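Long-range contacts in ATP synthase epsilon chain (Caldalkalibacillus thermarum TA2.A1, PDB 5IK2), which forms the small central-stalk subunit of the rotary F1 motor, binds ATP, and probably takes part in making ATP from the transmembrane proton gradient: residues G18-V23 with V50-G55; E83-I88 with L128-S133. The protein carries 2 engineered substitutions. One frame throughout, in Å; residues are numbered along the deposited sequence.

Contact 1 (G18-V23 with V50-G55); sequences GEADIV and VRIKQG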
loop_
_atom_site.group_PDB
_atom_site.type_symbol
_atom_site.label_atom_id
_atom_site.label_comp_id
_atom_site.label_asym_id
_atom_site.label_seq_id
_atom_site.Cartn_x
_atom_site.Cartn_y
_atom_site.Cartn_z
ATOM N N GLY H 18 25.689 -58.122 18.135
ATOM C CA GLY H 18 27.074 -58.584 18.277
ATOM C C GLY H 18 27.193 -60.066 18.572
ATOM O O GLY H 18 26.194 -60.738 18.832
ATOM N N GLU H 19 28.425 -60.566 18.522
ATOM C CA GLU H 19 28.725 -61.961 18.838
ATOM C C GLU H 19 29.171 -62.081 20.291
ATOM O O GLU H 19 30.117 -61.410 20.705
ATOM C CB GLU H 19 29.810 -62.500 17.907
ATOM C CG GLU H 19 29.343 -62.664 16.471
ATOM C CD GLU H 19 30.264 -63.550 15.657
ATOM O OE1 GLU H 19 31.475 -63.244 15.585
ATOM O OE2 GLU H 19 29.775 -64.551 15.088
ATOM N N ALA H 20 28.489 -62.942 21.050
ATOM C CA ALA H 20 28.722 -63.107 22.487
ATOM C C ALA H 20 29.235 -64.505 22.829
ATOM O O ALA H 20 28.913 -65.479 22.147
ATOM C CB ALA H 20 27.439 -62.834 23.249
ATOM N N ASP H 21 30.030 -64.588 23.895
ATOM C CA ASP H 21 30.499 -65.870 24.427
ATOM C C ASP H 21 29.363 -66.599 25.132
ATOM O O ASP H 21 29.163 -67.795 24.926
ATOM C CB ASP H 21 31.662 -65.665 25.405
ATOM C CG ASP H 21 32.911 -65.135 24.728
ATOM O OD1 ASP H 21 33.337 -65.714 23.708
ATOM O OD2 ASP H 21 33.480 -64.143 25.222
ATOM N N ILE H 22 28.636 -65.864 25.972
ATOM C CA ILE H 22 27.464 -66.381 26.680
ATOM C C ILE H 22 26.440 -65.261 26.905
ATOM O O ILE H 22 26.816 -64.107 27.122
ATOM C CB ILE H 22 27.870 -67.049 28.021
ATOM C CG1 ILE H 22 26.654 -67.675 28.718
ATOM C CG2 ILE H 22 28.576 -66.063 28.951
ATOM C CD1 ILE H 22 27.015 -68.672 29.802
ATOM N N VAL H 23 25.157 -65.616 26.838
ATOM C CA VAL H 23 24.047 -64.690 27.083
ATOM C C VAL H 23 23.288 -65.162 28.325
ATOM O O VAL H 23 22.595 -66.181 28.284
ATOM C CB VAL H 23 23.088 -64.621 25.870
ATOM C CG1 VAL H 23 21.932 -63.658 26.137
ATOM C CG2 VAL H 23 23.849 -64.208 24.618
ATOM N N VAL H 50 19.487 -58.435 31.283
ATOM C CA VAL H 50 20.097 -59.447 30.415
ATOM C C VAL H 50 21.589 -59.133 30.321
ATOM O O VAL H 50 21.967 -58.074 29.818
ATOM C CB VAL H 50 19.469 -59.450 29.002
ATOM C CG1 VAL H 50 20.162 -60.470 28.098
ATOM C CG2 VAL H 50 17.973 -59.733 29.083
ATOM N N ARG H 51 22.423 -60.049 30.809
ATOM C CA ARG H 51 23.874 -59.851 30.861
ATOM C C ARG H 51 24.561 -60.594 29.713
ATOM O O ARG H 51 24.417 -61.813 29.582
ATOM C CB ARG H 51 24.413 -60.304 32.224
ATOM C CG ARG H 51 25.933 -60.305 32.361
ATOM C CD ARG H 51 26.387 -60.083 33.800
ATOM N NE ARG H 51 25.519 -60.733 34.787
ATOM C CZ ARG H 51 25.542 -62.027 35.119
ATOM N NH1 ARG H 51 26.398 -62.878 34.551
ATOM N NH2 ARG H 51 24.688 -62.480 36.036
ATOM N N ILE H 52 25.294 -59.842 28.886
ATOM C CA ILE H 52 26.032 -60.383 27.743
ATOM C C ILE H 52 27.530 -60.249 28.010
ATOM O O ILE H 52 28.025 -59.136 28.192
ATOM C CB ILE H 52 25.689 -59.636 26.430
ATOM C CG1 ILE H 52 24.178 -59.662 26.172
ATOM C CG2 ILE H 52 26.436 -60.255 25.248
ATOM C CD1 ILE H 52 23.738 -58.814 24.997
ATOM N N LYS H 53 28.237 -61.380 28.026
ATOM C CA LYS H 53 29.698 -61.403 28.160
ATOM C C LYS H 53 30.347 -61.547 26.787
ATOM O O LYS H 53 30.112 -62.531 26.085
ATOM C CB LYS H 53 30.153 -62.562 29.052
ATOM C CG LYS H 53 29.925 -62.336 30.535
ATOM C CD LYS H 53 30.200 -63.604 31.328
ATOM C CE LYS H 53 29.904 -63.413 32.805
ATOM N NZ LYS H 53 29.781 -64.718 33.511
ATOM N N GLN H 54 31.147 -60.549 26.414
ATOM C CA GLN H 54 32.002 -60.606 25.233
ATOM C C GLN H 54 33.444 -60.565 25.721
ATOM O O GLN H 54 34.076 -59.509 25.737
ATOM C CB GLN H 54 31.697 -59.439 24.290
ATOM C CG GLN H 54 30.333 -59.542 23.624
ATOM C CD GLN H 54 29.969 -58.314 22.812
ATOM O OE1 GLN H 54 30.073 -57.185 23.289
ATOM N NE2 GLN H 54 29.523 -58.531 21.581
ATOM N N GLY H 55 33.936 -61.726 26.150
ATOM C CA GLY H 55 35.280 -61.863 26.704
ATOM C C GLY H 55 35.442 -61.136 28.029
ATOM O O GLY H 55 34.909 -61.563 29.052
#
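Asp21 and Gln54 have similar first torsions, chi1 -67° and -69°, each setting CG anti to the carbonyl carbon and beside the backbone N. In Asp21 this carries the carboxylate over to the end of strand 50-54. Its OD2 accepts Gly55 N at 2.6 Å, met nearly along the C-O axis. In Gln54 the chain stays extended beyond CG, and the amide reaches back to the other strand. Gln54 NE2 donates to Glu19 O at 3.1 Å. The acceptor lies close to the amide plane of Gln54, but the donor stands well above the plane of the Glu19 carbonyl.

Next to these two side-chain bonds the backbones pair antiparallel. Lys53 O takes Asp21 N at 3.0 Å, and Lys53 N gives to Ile22 O at 3.2 Å. Two residues, Asp21 and Ile22, thus stand opposite one, Lys53. Asp21 has helix-like backbone angles and Ile22 extended ones, close to those of a classic beta bulge, though of the two N-H groups only that of Asp21 bonds Lys53 O. The next pair, Val23 with Ile52, is non-hydrogen-bonded.

At the bulge, the side chains of Ile22 and Lys53 run side by side on the same face, with Ile22 CG2 3.8 Å from Lys53 CD. The opposite face is apolar and buried. There Ile52 CG2 meets Ala20 CB at 3.4 Å, and Val23 CG1 lies against Val50 CG1 at 4.1 Å.

Strands 19-26 and 48-54 are neighbours in the beta sandwich. Strand 4-9 flanks strand 19-26, and its Val6 touches Ala20 and Val23 while its Ile8 touches Ile52. Phe16 of strand 14-17 touches Ile52 and Gln54. Strand 57-64 continues the sheet beyond strand 48-54, with Ile61 against Ile52 and Glu58 against Lys53.

Contact 2 (E83-I88 with L128-S133); sequences ELPEEI and LQVANS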
loop_
_atom_site.group_PDB
_atom_site.type_symbol
_atom_site.label_atom_id
_atom_site.label_comp_id
_atom_site.label_asym_id
_atom_site.label_seq_id
_atom_site.Cartn_x
_atom_site.Cartn_y
_atom_site.Cartn_z
ATOM N N GLU H 83 16.852 -51.358 27.145
ATOM C CA GLU H 83 17.768 -50.215 27.178
ATOM C C GLU H 83 19.140 -50.589 27.727
ATOM O O GLU H 83 19.243 -51.306 28.723
ATOM C CB GLU H 83 17.198 -49.074 28.028
ATOM C CG GLU H 83 15.887 -48.474 27.526
ATOM C CD GLU H 83 14.636 -49.037 28.187
ATOM O OE1 GLU H 83 14.734 -49.771 29.194
ATOM O OE2 GLU H 83 13.532 -48.724 27.695
ATOM N N LEU H 84 20.183 -50.076 27.073
ATOM C CA LEU H 84 21.547 -50.083 27.609
ATOM C C LEU H 84 21.626 -49.022 28.718
ATOM O O LEU H 84 20.764 -48.142 28.777
ATOM C CB LEU H 84 22.552 -49.752 26.499
ATOM C CG LEU H 84 22.615 -50.697 25.294
ATOM C CD1 LEU H 84 23.246 -49.997 24.099
ATOM C CD2 LEU H 84 23.378 -51.967 25.639
ATOM N N PRO H 85 22.656 -49.087 29.597
ATOM C CA PRO H 85 22.746 -48.134 30.721
ATOM C C PRO H 85 22.687 -46.653 30.328
ATOM O O PRO H 85 21.982 -45.875 30.975
ATOM C CB PRO H 85 24.107 -48.463 31.347
ATOM C CG PRO H 85 24.355 -49.884 30.982
ATOM C CD PRO H 85 23.806 -50.012 29.593
ATOM N N GLU H 86 23.411 -46.287 29.269
ATOM C CA GLU H 86 23.508 -44.890 28.814
ATOM C C GLU H 86 22.196 -44.266 28.303
ATOM O O GLU H 86 22.046 -43.043 28.348
ATOM C CB GLU H 86 24.614 -44.723 27.749
ATOM C CG GLU H 86 24.383 -45.425 26.403
ATOM C CD GLU H 86 25.109 -46.758 26.257
ATOM O OE1 GLU H 86 25.298 -47.466 27.274
ATOM O OE2 GLU H 86 25.478 -47.105 25.112
ATOM N N GLU H 87 21.263 -45.093 27.828
ATOM C CA GLU H 87 20.010 -44.602 27.223
ATOM C C GLU H 87 18.757 -44.790 28.110
ATOM O O GLU H 87 17.637 -44.866 27.597
ATOM C CB GLU H 87 19.825 -45.218 25.820
ATOM C CG GLU H 87 19.517 -46.714 25.772
ATOM C CD GLU H 87 19.759 -47.349 24.405
ATOM O OE1 GLU H 87 19.943 -46.624 23.402
ATOM O OE2 GLU H 87 19.766 -48.594 24.331
ATOM N N ILE H 88 18.956 -44.823 29.432
ATOM C CA ILE H 88 17.868 -44.928 30.414
ATOM C C ILE H 88 17.648 -43.567 31.079
ATOM O O ILE H 88 18.598 -42.960 31.579
ATOM C CB ILE H 88 18.194 -45.984 31.504
ATOM C CG1 ILE H 88 18.178 -47.393 30.898
ATOM C CG2 ILE H 88 17.205 -45.911 32.669
ATOM C CD1 ILE H 88 18.894 -48.439 31.728
ATOM N N LEU H 128 16.752 -48.989 36.918
ATOM C CA LEU H 128 17.657 -48.402 37.914
ATOM C C LEU H 128 18.888 -49.276 38.186
ATOM O O LEU H 128 19.990 -48.750 38.341
ATOM C CB LEU H 128 16.910 -48.115 39.223
ATOM C CG LEU H 128 15.825 -47.032 39.123
ATOM C CD1 LEU H 128 14.819 -47.154 40.258
ATOM C CD2 LEU H 128 16.434 -45.636 39.091
ATOM N N GLN H 129 18.695 -50.597 38.248
ATOM C CA GLN H 129 19.806 -51.555 38.413
ATOM C C GLN H 129 20.843 -51.458 37.289
ATOM O O GLN H 129 22.048 -51.437 37.551
ATOM C CB GLN H 129 19.287 -52.999 38.476
ATOM C CG GLN H 129 18.626 -53.396 39.788
ATOM C CD GLN H 129 18.024 -54.795 39.739
ATOM O OE1 GLN H 129 18.605 -55.716 39.158
ATOM N NE2 GLN H 129 16.855 -54.960 40.353
ATOM N N VAL H 130 20.361 -51.407 36.049
ATOM C CA VAL H 130 21.227 -51.334 34.865
ATOM C C VAL H 130 21.875 -49.947 34.723
ATOM O O VAL H 130 22.985 -49.837 34.200
ATOM C CB VAL H 130 20.460 -51.747 33.581
ATOM C CG1 VAL H 130 21.317 -51.572 32.331
ATOM C CG2 VAL H 130 20.003 -53.199 33.693
ATOM N N ALA H 131 21.191 -48.902 35.194
ATOM C CA ALA H 131 21.754 -47.542 35.219
ATOM C C ALA H 131 22.899 -47.387 36.232
ATOM O O ALA H 131 23.868 -46.678 35.957
ATOM C CB ALA H 131 20.663 -46.520 35.499
ATOM N N ASN H 132 22.781 -48.039 37.392
ATOM C CA ASN H 132 23.827 -48.000 38.434
ATOM C C ASN H 132 25.116 -48.749 38.064
ATOM O O ASN H 132 26.176 -48.447 38.617
ATOM C CB ASN H 132 23.301 -48.550 39.774
ATOM C CG ASN H 132 22.241 -47.662 40.411
ATOM O OD1 ASN H 132 21.273 -48.161 40.987
ATOM N ND2 ASN H 132 22.423 -46.347 40.328
ATOM N N SER H 133 25.025 -49.726 37.158
ATOM C CA SER H 133 26.203 -50.484 36.703
ATOM C C SER H 133 27.202 -49.623 35.911
ATOM O O SER H 133 28.407 -49.892 35.937
ATOM C CB SER H 133 25.780 -51.701 35.869
ATOM O OG SER H 133 25.161 -51.314 34.654
#
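The junction between the beta sandwich and the C-terminal helical hairpin brings Pro85 and Ile88 against Val130. The two residues belong to the connector after strand 81-83, and Val130 to the last helix, 114-133. No hydrogen bond links the two segments, and the contact is carried by apolar side chains.

Val130 points at the connector. Its CG1, anti to the backbone N (chi1 176°), is the branch that does most of the touching. The ring of Pro85 crosses it obliquely, with Pro85 CG 3.7 Å from Val130 CG1. Ile88 comes in at about a right angle, by the end of its chain, and its CD1 is 4.0 Å from Val130 CG1. The same methyl group of Ile88 also approaches the backbone of Ala131.

The Pro85 ring also lies beside the helix backbone, with Pro85 CB 3.4 Å from Val130 O. That carbonyl has a polar partner of its own, since Ser133 OG donates to Val130 O at 2.7 Å. The hydroxyl comes from a direction tilted 34° out of the carbonyl plane. Its oxygen also borders the proline, with Ser133 OG 4.0 Å from Pro85 CG.

Within the connector, Glu87 OE2 accepts Leu84 N at 3.1 Å on the anti side of the carboxylate. Glu87 N returns a bond to Leu84 O at 3.2 Å. The two bonds tie the short 3-10 turn around Pro85 and Glu86.

Glu83 forms a salt bridge through OE2 with Arg127. Glu83 and Arg127 are both ATP-binding residues of this protein, although this chain carries no ATP. Val90 of helix 90-104 touches Ala131, and Ala62 of strand 57-64 touches Val130. A helical hairpin folded back beside the sandwich is the contracted, down form of bacterial epsilon subunits.

How the contacts relate
Contact 1 is partly buried and joins two neighbouring strands of the beta sandwich. Contact 2 is a surface contact, where a connector meets the last helix of the hairpin. They share no segment, and their centres are about 17 Å apart. Strand 57-64 links them: it pairs with strand 48-54 of contact 1, and its residues also touch both segments of contact 2. The chemistry follows the place. Backbone and side-chain hydrogen bonds cross contact 1, beside an apolar inner face. Contact 2 has no hydrogen bond between its segments and rests mainly on apolar side chains. Contact 2 alone includes an ATP-binding residue, Glu83.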